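Local coordinates for protein peptidoglycan D,D-transpeptidase MrdA (Pseudomonas aeruginosa, PDB 7KIS) that probably cross-links peptidoglycan as a penicillin-binding D,D-transpeptidase of the cell wall, and here holds the ring-opened form of a diazabicyclooctane inhibitor in its active site, at residues M513-T523 with S531-S539. Sequence-based numbering, arbitrary orientation.
With C9D ((2S,5R)-1-formyl-N'-[(3R)-pyrrolidine-3-carbonyl]-5-[(sulfooxy)amino]piperidine-2-carbohydrazide), chain C.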
loop_
_atom_site.group_PDB
_atom_site.type_symbol
_atom_site.label_atom_id
_atom_site.label_comp_id
_atom_site.label_asym_id
_atom_site.label_seq_id
_atom_site.Cartn_x
_atom_site.Cartn_y
_atom_site.Cartn_z
ATOM N N MET A 513 -7.882 11.224 -13.671
ATOM C CA MET A 513 -6.572 10.972 -13.083
ATOM C C MET A 513 -5.459 11.146 -14.107
ATOM O O MET A 513 -4.340 11.533 -13.752
ATOM C CB MET A 513 -6.519 9.563 -12.493
ATOM C CG MET A 513 -7.460 9.322 -11.332
ATOM S SD MET A 513 -7.320 7.633 -10.719
ATOM C CE MET A 513 -5.694 7.671 -9.966
ATOM N N GLN A 514 -5.743 10.852 -15.378
ATOM C CA GLN A 514 -4.729 10.985 -16.418
ATOM C C GLN A 514 -4.342 12.442 -16.636
ATOM O O GLN A 514 -3.160 12.753 -16.823
ATOM C CB GLN A 514 -5.245 10.367 -17.715
ATOM C CG GLN A 514 -4.182 10.067 -18.745
ATOM C CD GLN A 514 -4.733 9.268 -19.905
ATOM O OE1 GLN A 514 -4.573 9.647 -21.065
ATOM N NE2 GLN A 514 -5.395 8.158 -19.598
ATOM N N GLN A 515 -5.318 13.349 -16.606
ATOM C CA GLN A 515 -5.045 14.769 -16.788
ATOM C C GLN A 515 -4.438 15.419 -15.552
ATOM O O GLN A 515 -4.033 16.585 -15.620
ATOM C CB GLN A 515 -6.322 15.509 -17.194
ATOM C CG GLN A 515 -6.925 15.016 -18.501
ATOM C CD GLN A 515 -5.976 15.161 -19.676
ATOM O OE1 GLN A 515 -5.426 14.175 -20.168
ATOM N NE2 GLN A 515 -5.780 16.394 -20.133
ATOM N N VAL A 516 -4.383 14.704 -14.426
ATOM C CA VAL A 516 -3.696 15.216 -13.243
ATOM C C VAL A 516 -2.223 15.464 -13.547
ATOM O O VAL A 516 -1.636 16.455 -13.096
ATOM C CB VAL A 516 -3.878 14.242 -12.063
ATOM C CG1 VAL A 516 -3.019 14.658 -10.879
ATOM C CG2 VAL A 516 -5.343 14.161 -11.666
ATOM N N VAL A 517 -1.607 14.577 -14.329
ATOM C CA VAL A 517 -0.165 14.599 -14.542
ATOM C C VAL A 517 0.159 15.221 -15.896
ATOM O O VAL A 517 1.215 15.838 -16.069
ATOM C CB VAL A 517 0.420 13.179 -14.426
ATOM C CG1 VAL A 517 1.933 13.200 -14.582
ATOM C CG2 VAL A 517 0.030 12.557 -13.094
ATOM N N HIS A 518 -0.754 15.089 -16.859
ATOM C CA HIS A 518 -0.500 15.548 -18.215
ATOM C C HIS A 518 -1.396 16.688 -18.675
ATOM O O HIS A 518 -1.108 17.289 -19.717
ATOM C CB HIS A 518 -0.636 14.382 -19.208
ATOM C CG HIS A 518 0.425 13.337 -19.059
ATOM N ND1 HIS A 518 1.690 13.481 -19.587
ATOM C CD2 HIS A 518 0.410 12.131 -18.443
ATOM C CE1 HIS A 518 2.409 12.410 -19.301
ATOM N NE2 HIS A 518 1.655 11.575 -18.608
ATOM N N GLY A 519 -2.462 17.006 -17.945
ATOM C CA GLY A 519 -3.340 18.077 -18.364
ATOM C C GLY A 519 -2.675 19.437 -18.286
ATOM O O GLY A 519 -1.734 19.666 -17.525
ATOM N N ALA A 520 -3.187 20.363 -19.101
ATOM C CA ALA A 520 -2.647 21.717 -19.126
ATOM C C ALA A 520 -2.844 22.442 -17.802
ATOM O O ALA A 520 -2.140 23.421 -17.534
ATOM C CB ALA A 520 -3.284 22.518 -20.261
ATOM N N ARG A 521 -3.785 21.986 -16.973
ATOM C CA ARG A 521 -4.053 22.587 -15.672
ATOM C C ARG A 521 -4.020 21.548 -14.561
ATOM O O ARG A 521 -4.681 21.711 -13.533
ATOM C CB ARG A 521 -5.404 23.293 -15.670
ATOM C CG ARG A 521 -5.377 24.741 -16.086
ATOM C CD ARG A 521 -6.791 25.236 -16.055
ATOM N NE ARG A 521 -7.693 24.136 -16.387
ATOM C CZ ARG A 521 -8.892 24.294 -16.925
ATOM N NH1 ARG A 521 -9.329 25.512 -17.178
ATOM N NH2 ARG A 521 -9.653 23.243 -17.201
ATOM N N GLY A 522 -3.252 20.480 -14.746
ATOM C CA GLY A 522 -3.141 19.474 -13.715
ATOM C C GLY A 522 -2.251 19.937 -12.578
ATOM O O GLY A 522 -1.346 20.752 -12.754
ATOM N N THR A 523 -2.528 19.412 -11.384
ATOM C CA THR A 523 -1.714 19.769 -10.228
ATOM C C THR A 523 -0.279 19.290 -10.398
ATOM O O THR A 523 0.658 19.957 -9.944
ATOM C CB THR A 523 -2.324 19.188 -8.953
ATOM O OG1 THR A 523 -2.423 17.764 -9.074
ATOM C CG2 THR A 523 -3.709 19.770 -8.714
ATOM N N SER A 531 7.804 12.707 -18.805
ATOM C CA SER A 531 7.363 11.323 -18.861
ATOM C C SER A 531 7.371 10.803 -20.292
ATOM O O SER A 531 7.108 11.542 -21.245
ATOM C CB SER A 531 5.957 11.174 -18.268
ATOM O OG SER A 531 5.514 9.831 -18.339
ATOM N N ALA A 532 7.684 9.516 -20.425
ATOM C CA ALA A 532 7.622 8.809 -21.695
ATOM C C ALA A 532 6.378 7.940 -21.813
ATOM O O ALA A 532 6.222 7.232 -22.813
ATOM C CB ALA A 532 8.874 7.947 -21.884
ATOM N N TYR A 533 5.498 7.978 -20.817
ATOM C CA TYR A 533 4.289 7.169 -20.811
ATOM C C TYR A 533 3.203 7.935 -20.074
ATOM O O TYR A 533 3.484 8.814 -19.254
ATOM C CB TYR A 533 4.526 5.805 -20.151
ATOM C CG TYR A 533 5.265 5.892 -18.834
ATOM C CD1 TYR A 533 6.645 5.774 -18.784
ATOM C CD2 TYR A 533 4.581 6.099 -17.641
ATOM C CE1 TYR A 533 7.325 5.857 -17.586
ATOM C CE2 TYR A 533 5.256 6.183 -16.436
ATOM C CZ TYR A 533 6.628 6.061 -16.417
ATOM O OH TYR A 533 7.310 6.144 -15.226
ATOM N N LEU A 534 1.955 7.591 -20.371
ATOM C CA LEU A 534 0.833 8.256 -19.726
ATOM C C LEU A 534 0.688 7.757 -18.294
ATOM O O LEU A 534 0.745 6.550 -18.035
ATOM C CB LEU A 534 -0.454 8.017 -20.514
ATOM C CG LEU A 534 -0.522 8.731 -21.867
ATOM C CD1 LEU A 534 -1.879 8.528 -22.520
ATOM C CD2 LEU A 534 -0.213 10.214 -21.712
ATOM N N ILE A 535 0.508 8.688 -17.363
ATOM C CA ILE A 535 0.363 8.376 -15.947
ATOM C C ILE A 535 -1.020 8.827 -15.507
ATOM O O ILE A 535 -1.377 10.002 -15.664
ATOM C CB ILE A 535 1.450 9.055 -15.097
ATOM C CG1 ILE A 535 2.841 8.616 -15.557
ATOM C CG2 ILE A 535 1.241 8.751 -13.622
ATOM C CD1 ILE A 535 3.938 9.594 -15.195
ATOM N N ALA A 536 -1.799 7.896 -14.962
ATOM C CA ALA A 536 -3.110 8.209 -14.399
ATOM C C ALA A 536 -2.959 8.173 -12.883
ATOM O O ALA A 536 -3.080 7.124 -12.249
ATOM C CB ALA A 536 -4.169 7.233 -14.896
ATOM N N GLY A 537 -2.681 9.340 -12.303
ATOM C CA GLY A 537 -2.432 9.456 -10.883
ATOM C C GLY A 537 -3.216 10.606 -10.278
ATOM O O GLY A 537 -3.998 11.276 -10.953
ATOM N N LYS A 538 -2.996 10.805 -8.979
ATOM C CA LYS A 538 -3.591 11.935 -8.279
ATOM C C LYS A 538 -2.803 12.206 -7.008
ATOM O O LYS A 538 -2.499 11.276 -6.254
ATOM C CB LYS A 538 -5.064 11.701 -7.943
ATOM C CG LYS A 538 -5.699 12.942 -7.345
ATOM C CD LYS A 538 -7.150 12.743 -6.999
ATOM C CE LYS A 538 -7.788 14.072 -6.665
ATOM N NZ LYS A 538 -6.883 14.870 -5.794
ATOM N N SER A 539 -2.483 13.473 -6.776
ATOM C CA SER A 539 -1.748 13.876 -5.591
ATOM C C SER A 539 -2.703 14.258 -4.468
ATOM O O SER A 539 -3.887 14.528 -4.683
ATOM C CB SER A 539 -0.822 15.051 -5.904
ATOM O OG SER A 539 -1.437 15.962 -6.800
HETATM O OAF C9D C . -0.572 17.929 -4.661
HETATM S SAY C9D C . -1.598 18.975 -4.257
HETATM O OAD C9D C . -0.971 20.022 -3.362
HETATM O OAE C9D C . -1.984 19.555 -5.600
HETATM O OAR C9D C . -2.934 18.260 -3.492
HETATM N NAQ C9D C . -4.113 18.974 -3.896
HETATM C CAU C9D C . -4.704 19.729 -2.716
HETATM C CAJ C9D C . -3.737 19.707 -1.593
HETATM C CB C9D C . -4.295 20.254 -0.340
HETATM C CAM C9D C . -6.064 19.130 -2.356
HETATM N N C9D C . -6.159 18.638 -0.929
HETATM C CAG C9D C . -6.372 17.210 -0.690
HETATM O OAA C9D C . -5.870 16.688 0.256
HETATM C CA C9D C . -5.491 19.449 0.159
HETATM C C C9D C . -6.485 20.421 0.774
HETATM O O C9D C . -6.109 21.180 1.598
HETATM N NAP C9D C . -7.907 20.441 0.355
HETATM N NAO C9D C . -8.754 21.391 0.987
HETATM C CAS C9D C . -9.005 21.302 2.425
HETATM O OAB C9D C . -8.516 20.432 3.071
HETATM C CAV C9D C . -9.927 22.377 3.119
HETATM C CAI C9D C . -9.512 23.788 2.571
HETATM C CAH C9D C . -8.718 24.481 3.757
HETATM N NAN C9D C . -9.216 23.910 4.872
HETATM C CAL C9D C . -9.666 22.386 4.456
#
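The imidazole of His-518 lies between two aliphatic groups: Leu-534 CD2 sits over one face, 3.9 Å from the ring centroid in a CH-pi contact, and Val-517 CG1 covers the rim of the opposite face. Gln-514 O and Ile-535 N meet its edge. This joins the end of helix 504-518 to the edge strand 536-541 of the five-stranded antiparallel sheet in the penicillin-binding transpeptidase fold, the strand carrying the KSG motif. CG of His-518 is anti to the carbonyl carbon (chi1 -67°), and the ring's rotation about CB-CG leaves NE2 facing the backbone of residues 533-535, where two weak bonds compete for one nitrogen: it can accept from Ile-535 N at 3.3 Å or, if protonated, donate to Tyr-533 O. Histidine suits this place because its flat ring packs against leucine while its nitrogen meets the backbone. The axes of residues 513-518 and 536-539 approach to 5.3 Å at 73°. Small Ala-536 admits Gln-514 closely, their CA atoms 3.8 Å apart, and Gly-537 N donates weakly to Met-513 O. The unbranched, flexible chain of Met-513, bent at chi3 (70°), lays its methyl CE near Ala-536 O. Beta-branched Val-517 sets CG2 against Ile-535 CG2 at 4.0 Å, while Val-516 packs on the Gly-537 carbonyl. Lys-538, the KSG lysine, leaves the contact beside Ser-327, the predicted acyl-ester serine, its NZ bonding weakly with Ser-384 OG and Ser-327 O. Thr-523 and Ser-539 supply compact hydroxyls: Thr-523 CB approaches sulfate oxygen OAE of the inhibitor, and Ser-539 OG accepts from Thr-523 OG1 at 3.1 Å and donates weakly to the inhibitor's OAF.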